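Local coordinates for putative cellulase CEL6 (Mycobacterium tuberculosis, PDB 1UP3), which probably hydrolyses beta-1,4-glucosidic bonds inside cellulose chains, as an endoglucanase of glycoside hydrolase family 6, at residues 121-126 / 162-167; 78-83 / 133-138. All coordinates share one frame; numbering follows the deposited sequence. Where two conformers were deposited one is given.

Interaction 1 (121-126 / 162-167); sequences ALAMAD and SRWLSA. With BGC (beta-D-glucopyranose), chain B.
Trp164 is held between protein and sugar: the methyl group of Ala123 lies under one face of its indole, and a glucose unit of the bound glycan lies over the opposite face. Ala123 CB stands 3.5 Å from the centroid of the six-membered ring of Trp164, only 10° off the ring normal. This is a CH-pi contact. On the far face, BGC (chain B) C4 sits 3.8 Å above the indole plane, offset toward the rim. Trp164 CG is anti to the backbone N (chi1 -159°), and this turn carries the indole across to Ala123.

Met124 crosses the Trp164 side chain obliquely, with CB 3.8 Å from Trp164 CZ2. The Met124 chain then bends at chi3 (-70°), which brings CE to the ring edge, in plane, 4.0 Å from Trp164 CH2. Trp164 NE1 and Ala123 O approach each other, but the angle is too poor for a hydrogen bond. No hydrogen bond joins the two segments.

Leu165 lays its methyls along Ala123, with CD1 4.1 Å from Ala123 CA and CD2 near Ala123 O. Asp126 OD1 makes a salt bridge to Arg173. His161 hydrogen-bonds the bound sugar, and its ring meets that of Trp164. An aromatic platform under a pyranose is a common feature of carbohydrate-binding clefts, and here it forms part of the glycan site of a family 6 glycoside hydrolase.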
loop_
_atom_site.group_PDB
_atom_site.type_symbol
_atom_site.label_atom_id
_atom_site.label_comp_id
_atom_site.label_asym_id
_atom_site.label_seq_id
_atom_site.Cartn_x
_atom_site.Cartn_y
_atom_site.Cartn_z
ATOM N N ALA A 121 1.933 1.115 9.891
ATOM C CA ALA A 121 1.562 0.726 11.264
ATOM C C ALA A 121 2.776 0.328 12.095
ATOM O O ALA A 121 2.953 0.793 13.234
ATOM C CB ALA A 121 0.520 -0.365 11.267
ATOM N N LEU A 122 3.606 -0.547 11.568
ATOM C CA LEU A 122 4.798 -0.992 12.317
ATOM C C LEU A 122 5.813 0.150 12.441
ATOM O O LEU A 122 6.439 0.303 13.491
ATOM C CB LEU A 122 5.473 -2.191 11.681
ATOM C CG LEU A 122 4.657 -3.496 11.636
ATOM C CD1 LEU A 122 5.500 -4.621 11.063
ATOM C CD2 LEU A 122 4.164 -3.871 13.003
ATOM N N ALA A 123 5.958 0.944 11.388
ATOM C CA ALA A 123 7.003 2.000 11.372
ATOM C C ALA A 123 6.654 3.143 12.299
ATOM O O ALA A 123 7.561 3.747 12.885
ATOM C CB ALA A 123 7.234 2.519 9.957
ATOM N N MET A 124 5.355 3.439 12.439
ATOM C CA MET A 124 4.876 4.585 13.221
ATOM C C MET A 124 4.520 4.204 14.665
ATOM O O MET A 124 4.142 5.063 15.449
ATOM C CB MET A 124 3.682 5.263 12.540
ATOM C CG MET A 124 3.572 6.749 12.878
ATOM S SD MET A 124 2.057 7.469 12.234
ATOM C CE MET A 124 2.431 7.407 10.608
ATOM N N ALA A 125 4.699 2.942 15.021
ATOM C CA ALA A 125 4.197 2.419 16.294
ATOM C C ALA A 125 4.803 3.113 17.507
ATOM O O ALA A 125 4.198 3.088 18.557
ATOM C CB ALA A 125 4.381 0.942 16.368
ATOM N N ASP A 126 5.971 3.733 17.352
ATOM C CA ASP A 126 6.607 4.391 18.489
ATOM C C ASP A 126 5.832 5.596 19.031
ATOM O O ASP A 126 6.100 6.032 20.178
ATOM C CB ASP A 126 8.025 4.831 18.149
ATOM C CG ASP A 126 8.965 3.671 17.942
ATOM O OD1 ASP A 126 8.863 2.640 18.644
ATOM O OD2 ASP A 126 9.915 3.790 17.136
ATOM N N SER A 162 13.324 3.243 3.621
ATOM C CA SER A 162 14.751 3.257 3.927
ATOM C C SER A 162 15.211 4.449 4.763
ATOM O O SER A 162 16.369 4.448 5.173
ATOM C CB SER A 162 15.527 3.216 2.614
ATOM O OG SER A 162 15.219 4.383 1.862
ATOM N N ARG A 163 14.364 5.460 5.001
ATOM C CA ARG A 163 14.729 6.620 5.827
ATOM C C ARG A 163 13.848 6.735 7.084
ATOM O O ARG A 163 13.745 7.794 7.690
ATOM C CB ARG A 163 14.685 7.914 5.028
ATOM C CG ARG A 163 15.514 7.859 3.802
ATOM C CD ARG A 163 16.825 8.580 3.815
ATOM N NE ARG A 163 17.365 8.529 2.443
ATOM C CZ ARG A 163 17.405 9.554 1.575
ATOM N NH1 ARG A 163 16.989 10.786 1.889
ATOM N NH2 ARG A 163 17.906 9.359 0.374
ATOM N N TRP A 164 13.207 5.637 7.445
ATOM C CA TRP A 164 12.302 5.612 8.585
ATOM C C TRP A 164 12.985 4.810 9.686
ATOM O O TRP A 164 13.884 5.359 10.345
ATOM C CB TRP A 164 10.915 5.112 8.175
ATOM C CG TRP A 164 9.840 5.520 9.111
ATOM C CD1 TRP A 164 9.971 5.902 10.431
ATOM C CD2 TRP A 164 8.450 5.627 8.810
ATOM N NE1 TRP A 164 8.740 6.230 10.952
ATOM C CE2 TRP A 164 7.792 6.067 9.982
ATOM C CE3 TRP A 164 7.686 5.393 7.657
ATOM C CZ2 TRP A 164 6.405 6.263 10.023
ATOM C CZ3 TRP A 164 6.323 5.568 7.717
ATOM C CH2 TRP A 164 5.704 5.997 8.888
ATOM N N LEU A 165 12.597 3.565 9.951
ATOM C CA LEU A 165 13.331 2.752 10.932
ATOM C C LEU A 165 14.535 2.132 10.252
ATOM O O LEU A 165 14.576 1.982 9.042
ATOM C CB LEU A 165 12.453 1.643 11.526
ATOM C CG LEU A 165 11.152 2.001 12.199
ATOM C CD1 LEU A 165 10.623 0.741 12.884
ATOM C CD2 LEU A 165 11.380 3.122 13.166
ATOM N N SER A 166 15.531 1.730 11.035
ATOM C CA SER A 166 16.592 0.925 10.504
ATOM C C SER A 166 16.133 -0.465 10.064
ATOM O O SER A 166 15.078 -0.955 10.493
ATOM C CB SER A 166 17.707 0.765 11.522
ATOM O OG SER A 166 17.292 -0.145 12.518
ATOM N N ALA A 167 16.923 -1.078 9.196
ATOM C CA ALA A 167 16.646 -2.445 8.727
ATOM C C ALA A 167 16.544 -3.390 9.923
ATOM O O ALA A 167 15.641 -4.232 9.979
ATOM C CB ALA A 167 17.680 -2.940 7.750
HETATM C C2 BGC B . 9.315 9.480 7.781
HETATM C C3 BGC B . 7.946 9.811 7.238
HETATM C C4 BGC B . 6.840 9.661 8.290
HETATM C C5 BGC B . 7.226 10.354 9.621
HETATM C C6 BGC B . 6.226 10.006 10.728
HETATM C C1 BGC B . 9.517 10.241 9.082
HETATM O O2 BGC B . 10.292 9.826 6.806
HETATM O O3 BGC B . 7.695 9.014 6.076
HETATM O O4 BGC B . 5.681 10.268 7.844
HETATM O O5 BGC B . 8.481 9.870 9.980
HETATM O O6 BGC B . 6.578 10.780 11.871
#

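Interaction 2 (78-83 / 133-138). With BGC (beta-D-glucopyranose), chain C.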
loop_
_atom_site.group_PDB
_atom_site.type_symbol
_atom_site.label_atom_id
_atom_site.label_comp_id
_atom_site.label_asym_id
_atom_site.label_seq_id
_atom_site.Cartn_x
_atom_site.Cartn_y
_atom_site.Cartn_z
ATOM N N ILE A 78 -6.030 0.160 10.939
ATOM C CA ILE A 78 -5.471 -0.065 12.300
ATOM C C ILE A 78 -5.973 0.985 13.285
ATOM O O ILE A 78 -6.142 2.155 12.933
ATOM C CB ILE A 78 -3.903 -0.090 12.263
ATOM C CG1 ILE A 78 -3.304 -0.854 13.435
ATOM C CG2 ILE A 78 -3.352 1.303 12.147
ATOM C CD1 ILE A 78 -3.524 -2.350 13.352
ATOM N N PRO A 79 -6.278 0.589 14.507
ATOM C CA PRO A 79 -6.642 1.588 15.511
ATOM C C PRO A 79 -5.519 2.614 15.714
ATOM O O PRO A 79 -4.345 2.283 15.629
ATOM C CB PRO A 79 -6.885 0.752 16.779
ATOM C CG PRO A 79 -7.337 -0.578 16.248
ATOM C CD PRO A 79 -6.454 -0.764 15.023
ATOM N N HIS A 80 -5.900 3.861 15.961
ATOM C CA HIS A 80 -4.956 4.986 16.086
ATOM C C HIS A 80 -4.197 5.180 14.778
ATOM O O HIS A 80 -3.025 5.532 14.793
ATOM C CB HIS A 80 -3.968 4.819 17.272
ATOM C CG HIS A 80 -4.611 4.247 18.492
ATOM N ND1 HIS A 80 -5.711 4.837 19.073
ATOM C CD2 HIS A 80 -4.367 3.120 19.196
ATOM C CE1 HIS A 80 -6.111 4.103 20.096
ATOM N NE2 HIS A 80 -5.322 3.047 20.189
ATOM N N ARG A 81 -4.901 4.966 13.646
ATOM C CA ARG A 81 -4.286 5.137 12.327
ATOM C C ARG A 81 -3.646 6.502 12.211
ATOM O O ARG A 81 -4.242 7.492 12.592
ATOM C CB ARG A 81 -5.306 4.919 11.230
ATOM C CG ARG A 81 -4.732 4.713 9.852
ATOM C CD ARG A 81 -5.812 4.524 8.835
ATOM N NE ARG A 81 -6.510 5.759 8.542
ATOM C CZ ARG A 81 -7.535 5.844 7.734
ATOM N NH1 ARG A 81 -8.010 4.773 7.114
ATOM N NH2 ARG A 81 -8.084 7.015 7.494
ATOM N N ASP A 82 -2.413 6.505 11.671
ATOM C CA ASP A 82 -1.657 7.706 11.424
ATOM C C ASP A 82 -1.366 8.500 12.692
ATOM O O ASP A 82 -0.998 9.672 12.606
ATOM C CB ASP A 82 -2.368 8.587 10.396
ATOM C CG ASP A 82 -1.418 9.342 9.529
ATOM O OD1 ASP A 82 -0.381 8.757 9.076
ATOM O OD2 ASP A 82 -1.581 10.574 9.274
ATOM N N CYS A 83 -1.510 7.868 13.866
ATOM C CA CYS A 83 -1.289 8.559 15.132
ATOM C C CYS A 83 -2.033 9.897 15.181
ATOM O O CYS A 83 -1.528 10.860 15.747
ATOM C CB CYS A 83 0.191 8.752 15.360
ATOM S SG CYS A 83 1.135 7.210 15.362
ATOM N N ARG A 133 1.445 -0.150 21.763
ATOM C CA ARG A 133 2.359 -0.644 20.737
ATOM C C ARG A 133 2.263 -2.148 20.658
ATOM O O ARG A 133 2.164 -2.717 19.567
ATOM C CB ARG A 133 3.845 -0.371 21.069
ATOM C CG ARG A 133 4.353 1.014 20.947
ATOM C CD ARG A 133 5.845 1.126 21.338
ATOM N NE ARG A 133 6.284 2.516 21.467
ATOM C CZ ARG A 133 7.558 2.894 21.614
ATOM N NH1 ARG A 133 8.536 1.999 21.618
ATOM N NH2 ARG A 133 7.852 4.181 21.724
ATOM N N GLN A 134 2.260 -2.824 21.800
ATOM C CA GLN A 134 2.151 -4.300 21.783
ATOM C C GLN A 134 0.805 -4.753 21.255
ATOM O O GLN A 134 0.741 -5.686 20.483
ATOM C CB GLN A 134 2.405 -4.895 23.157
ATOM C CG GLN A 134 2.556 -6.451 23.149
ATOM C CD GLN A 134 3.650 -6.939 22.175
ATOM O OE1 GLN A 134 4.803 -6.478 22.237
ATOM N NE2 GLN A 134 3.286 -7.854 21.259
ATOM N N GLU A 135 -0.247 -4.032 21.599
ATOM C CA GLU A 135 -1.557 -4.289 21.033
ATOM C C GLU A 135 -1.481 -4.209 19.501
ATOM O O GLU A 135 -2.024 -5.072 18.777
ATOM C CB GLU A 135 -2.568 -3.287 21.539
ATOM C CG GLU A 135 -3.941 -3.558 20.978
ATOM C CD GLU A 135 -4.965 -2.503 21.294
ATOM O OE1 GLU A 135 -4.754 -1.286 21.010
ATOM O OE2 GLU A 135 -6.021 -2.903 21.792
ATOM N N ARG A 136 -0.859 -3.147 18.993
ATOM C CA ARG A 136 -0.787 -2.953 17.532
ATOM C C ARG A 136 -0.040 -4.125 16.889
ATOM O O ARG A 136 -0.469 -4.636 15.853
ATOM C CB ARG A 136 -0.098 -1.618 17.194
ATOM C CG ARG A 136 0.184 -1.426 15.697
ATOM C CD ARG A 136 0.560 -0.063 15.313
ATOM N NE ARG A 136 -0.525 0.883 15.354
ATOM C CZ ARG A 136 -0.424 2.118 14.899
ATOM N NH1 ARG A 136 0.731 2.519 14.346
ATOM N NH2 ARG A 136 -1.403 2.966 14.998
ATOM N N PHE A 137 1.068 -4.536 17.494
ATOM C CA PHE A 137 1.843 -5.655 16.945
ATOM C C PHE A 137 0.968 -6.927 16.941
ATOM O O PHE A 137 0.963 -7.679 15.960
ATOM C CB PHE A 137 3.140 -5.898 17.713
ATOM C CG PHE A 137 4.153 -4.767 17.630
ATOM C CD1 PHE A 137 4.105 -3.826 16.636
ATOM C CD2 PHE A 137 5.152 -4.659 18.579
ATOM C CE1 PHE A 137 5.044 -2.797 16.580
ATOM C CE2 PHE A 137 6.081 -3.630 18.510
ATOM C CZ PHE A 137 6.020 -2.720 17.496
ATOM N N ASP A 138 0.210 -7.147 18.019
ATOM C CA ASP A 138 -0.732 -8.270 18.071
ATOM C C ASP A 138 -1.797 -8.238 16.985
ATOM O O ASP A 138 -2.150 -9.296 16.445
ATOM C CB ASP A 138 -1.387 -8.380 19.436
ATOM C CG ASP A 138 -0.411 -8.721 20.534
ATOM O OD1 ASP A 138 0.722 -9.187 20.253
ATOM O OD2 ASP A 138 -0.721 -8.533 21.725
HETATM C C2 BGC C . 3.317 10.038 7.408
HETATM C C3 BGC C . 2.271 9.108 6.811
HETATM C C4 BGC C . 2.675 8.678 5.401
HETATM C C5 BGC C . 4.120 8.136 5.446
HETATM C C6 BGC C . 4.655 7.837 4.039
HETATM C C1 BGC C . 4.699 9.379 7.345
HETATM O O2 BGC C . 2.964 10.435 8.746
HETATM O O3 BGC C . 0.981 9.700 6.806
HETATM O O4 BGC C . 1.805 7.676 4.866
HETATM O O5 BGC C . 5.020 9.078 6.009
HETATM O O6 BGC C . 5.948 7.268 4.106
HETATM O O HOH W 1 -2.919 0.149 16.803
HETATM O O HOH W 2 -5.865 0.959 21.879
#
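Arg136 reaches from its helix to the loop 78-83 and crosses the side chain of Ile78 at about a right angle. Ile78 CG2 lies over one face of the guanidinium, 3.8 Å from Arg136 NH2. Ile78 CG1 packs beside Arg136 NE. The backbone oxygens of Pro79 and His80 meet the guanidinium at its edge, near its plane.

Arg136 NH2 donates to Pro79 O at 3.1 Å, with an N-H...O angle of 159°. The donor lies in the carbonyl plane of Pro79. A second bond from the same nitrogen to His80 O is weak. One water accepts from Arg136 NE and donates to Pro79 O, so that oxygen takes two bonds. The chain of Arg136 leaves CB with CG anti to the backbone N and bends at chi3 (-72°), which turns the planar group toward the carbonyls. Arg136 NH1 donates a hydrogen bond to Ala121 O. With all three nitrogens engaged, the guanidinium is fixed in rotation.

His80 and Glu135 make a looser link at the rim. Glu135 OE1 lies near the ring plane, but 4.4 Å from His80 NE2. A second water bridges them, 2.7 Å from each of His80 NE2 and Glu135 OE1.

Two type II turns, Ile78 to Arg81 and His80 to Cys83, shape the loop. Asp82 points away from the helix, and its OD1 accepts from BGC (chain C) O3 at 2.8 Å. Cys83 is tied to Cys127 by a disulfide. The loop follows strand 72-75 of the parallel sheet and precedes helix 94-108. It rests against helix 130-147, where Leu139 also touches Ile78 and Pro79.

Overall arrangement
Trp164 and Met124 of interaction 1 touch the glycan through the contact itself; in interaction 2 Asp82 does so, turned away from the helix. The centres lie 13 Å apart. Interaction 1 is partly buried and apolar. Interaction 2 is buried and largely polar: a guanidinium meets backbone carbonyls, and waters bridge polar groups. Helices 121-124 and 130-147 follow each other in the chain. Arg133 of 133-138 makes a salt bridge to Asp126 of 121-126, and Met124 SD packs 3.3 Å from Cys83 SG. Loops after strands 72-75 and 153-158 supply the partner segments. Segments 78-83, 121-126 and 162-167 line the glycan site; 133-138 backs the first two.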